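Local coordinates for protein transcriptional regulator, putative (Vibrio cholerae O1 biovar eltor str. N16961, PDB 3BJN) that probably acts as an IclR-family DNA-binding transcription factor that negatively regulates allantoin and glyoxylate utilization operons, at residues R21-T26 against E47-L52. Numbering follows the deposited sequence. Where two conformers were deposited one is given.
Sequences RLQKQT and ESMQAL
Gln-23, near the end of helix 12-26, reaches across to the loop that follows strand 39-45 and is the only residue of segment 21-26 to touch it. Its NE2 donates to the backbone O of Glu-47 at 2.9 Å, with an N-H...O angle of 154°. The carbonyl oxygen lies close to the amide plane of Gln-23, but seen from the acceptor the donor sits 34° off the carbonyl plane of Glu-47. CG stands anti to the backbone N (chi1 173°) and the chain stays extended beyond it, which carries the amide straight out from the helix to the loop.

A water makes the second link. It accepts from Gln-23 NE2 at 3.0 Å and donates to Gln-50 OE1 at 2.8 Å, with a weak, longer bond from Met-49 N. NE2 therefore has two acceptors, one on the loop backbone and one bridging to a loop side chain. The other end of the amide is held too, since OE1 of Gln-23 is hydrogen-bonded to Arg-46 NE, just before the loop segment.

Van der Waals contact adds little: CG of Met-49, a selenomethionine, lies 4.1 Å from Gln-23 NE2.

Inside the loop, Ser-48 OG accepts from Gln-50 N at 3.0 Å, forming an ST turn, and from Leu-52 N at 3.1 Å. Gln-50 ties the loop back a second time through NE2 to the O of Gly-27, just past the helix.

The pairing joins a surface loop to the helix end in the C-terminal domain of an IclR-type regulator, whose family belongs to the GAF clan. With bonds at both ends of the Gln-23 amide, its flip is settled, and the loop is attached by polar links, one of them through solvent, rather than by a hydrophobic interface.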
loop_
_atom_site.group_PDB
_atom_site.type_symbol
_atom_site.label_atom_id
_atom_site.label_comp_id
_atom_site.label_asym_id
_atom_site.label_seq_id
_atom_site.Cartn_x
_atom_site.Cartn_y
_atom_site.Cartn_z
ATOM N N ARG A 21 0.804 -2.569 -16.056
ATOM C CA ARG A 21 0.324 -1.299 -16.619
ATOM C C ARG A 21 0.719 -0.107 -15.742
ATOM O O ARG A 21 1.136 0.936 -16.246
ATOM C CB ARG A 21 -1.202 -1.336 -16.788
ATOM C CG ARG A 21 -1.718 -0.029 -17.376
ATOM C CD ARG A 21 -3.192 -0.144 -17.749
ATOM N NE ARG A 21 -3.988 -0.240 -16.528
ATOM C CZ ARG A 21 -5.268 0.120 -16.415
ATOM N NH1 ARG A 21 -5.918 0.628 -17.462
ATOM N NH2 ARG A 21 -5.898 -0.033 -15.253
ATOM N N LEU A 22 0.557 -0.269 -14.428
ATOM C CA LEU A 22 0.811 0.821 -13.491
ATOM C C LEU A 22 2.261 1.282 -13.609
ATOM O O LEU A 22 2.532 2.492 -13.653
ATOM C CB LEU A 22 0.525 0.329 -12.084
ATOM C CG LEU A 22 0.803 1.341 -10.991
ATOM C CD1 LEU A 22 0.123 2.722 -11.203
ATOM C CD2 LEU A 22 0.276 0.676 -9.708
ATOM N N GLN A 23 3.204 0.331 -13.679
ATOM C CA GLN A 23 4.609 0.744 -13.870
ATOM C C GLN A 23 4.851 1.416 -15.214
ATOM O O GLN A 23 5.624 2.368 -15.304
ATOM C CB GLN A 23 5.557 -0.440 -13.718
ATOM C CG GLN A 23 7.014 -0.107 -14.070
ATOM C CD GLN A 23 7.928 -1.285 -13.724
ATOM O OE1 GLN A 23 7.725 -2.401 -14.209
ATOM N NE2 GLN A 23 8.941 -1.035 -12.931
ATOM N N LYS A 24 4.185 0.934 -16.265
ATOM C CA LYS A 24 4.341 1.563 -17.597
ATOM C C LYS A 24 3.689 2.968 -17.693
ATOM O O LYS A 24 4.061 3.732 -18.593
ATOM C CB LYS A 24 3.781 0.621 -18.653
ATOM C CG LYS A 24 4.646 -0.615 -18.819
ATOM C CD LYS A 24 4.023 -1.453 -19.901
ATOM C CE LYS A 24 4.462 -2.879 -19.802
ATOM N NZ LYS A 24 3.887 -3.586 -20.993
ATOM N N GLN A 25 2.747 3.273 -16.781
ATOM C CA GLN A 25 2.065 4.579 -16.725
ATOM C C GLN A 25 2.839 5.589 -15.889
ATOM O O GLN A 25 2.794 6.797 -16.147
ATOM C CB GLN A 25 0.686 4.402 -16.098
ATOM C CG GLN A 25 -0.345 3.738 -17.029
ATOM C CD GLN A 25 -1.623 3.458 -16.307
ATOM O OE1 GLN A 25 -1.620 3.099 -15.129
ATOM N NE2 GLN A 25 -2.738 3.628 -17.001
ATOM N N THR A 26 3.523 5.093 -14.852
ATOM C CA THR A 26 4.204 5.987 -13.911
ATOM C C THR A 26 5.715 5.997 -14.007
ATOM O O THR A 26 6.378 6.913 -13.464
ATOM C CB THR A 26 3.866 5.591 -12.438
ATOM O OG1 THR A 26 4.296 4.240 -12.210
ATOM C CG2 THR A 26 2.373 5.703 -12.150
ATOM N N GLU A 47 9.376 -4.460 -9.379
ATOM C CA GLU A 47 10.796 -4.242 -9.483
ATOM C C GLU A 47 11.169 -3.048 -10.340
ATOM O O GLU A 47 10.695 -2.816 -11.468
ATOM C CB GLU A 47 11.547 -5.505 -9.955
ATOM C CG GLU A 47 11.860 -5.614 -11.478
ATOM C CD GLU A 47 13.202 -6.295 -11.754
ATOM O OE1 GLU A 47 13.586 -6.436 -12.943
ATOM O OE2 GLU A 47 13.887 -6.698 -10.779
ATOM N N SER A 48 12.123 -2.350 -9.769
ATOM C CA SER A 48 12.608 -1.039 -10.201
ATOM C C SER A 48 13.477 -1.213 -11.422
ATOM O O SER A 48 14.370 -2.083 -11.466
ATOM C CB SER A 48 13.446 -0.415 -9.073
ATOM O OG SER A 48 14.104 0.775 -9.515
HETATM N N MSE A 49 13.234 -0.349 -12.406
HETATM C CA MSE A 49 14.068 -0.280 -13.604
HETATM C C MSE A 49 15.082 0.824 -13.411
HETATM O O MSE A 49 15.881 1.174 -14.298
HETATM C CB MSE A 49 13.215 0.023 -14.818
HETATM C CG MSE A 49 12.319 -1.114 -15.211
HETATM SE SE MSE A 49 13.363 -2.604 -15.833
HETATM C CE MSE A 49 12.918 -3.809 -14.508
ATOM N N GLN A 50 15.052 1.403 -12.238
ATOM C CA GLN A 50 16.062 2.315 -11.933
ATOM C C GLN A 50 16.964 1.436 -11.076
ATOM O O GLN A 50 17.259 0.278 -11.480
ATOM C CB GLN A 50 15.449 3.637 -11.399
ATOM C CG GLN A 50 14.568 4.397 -12.483
ATOM C CD GLN A 50 13.044 4.076 -12.454
ATOM O OE1 GLN A 50 12.597 3.042 -11.911
ATOM N NE2 GLN A 50 12.251 4.945 -13.066
ATOM N N ALA A 51 17.399 1.940 -9.944
ATOM C CA ALA A 51 18.322 1.225 -9.082
ATOM C C ALA A 51 17.775 1.368 -7.673
ATOM O O ALA A 51 18.523 1.443 -6.706
ATOM C CB ALA A 51 19.704 1.842 -9.202
ATOM N N LEU A 52 16.457 1.401 -7.546
ATOM C CA LEU A 52 15.872 1.624 -6.219
ATOM C C LEU A 52 15.903 0.378 -5.374
ATOM O O LEU A 52 15.374 -0.662 -5.776
ATOM C CB LEU A 52 14.457 2.187 -6.315
ATOM C CG LEU A 52 13.808 2.645 -4.993
ATOM C CD1 LEU A 52 14.492 3.947 -4.542
HETATM O O HOH W 1 10.481 1.506 -12.859
#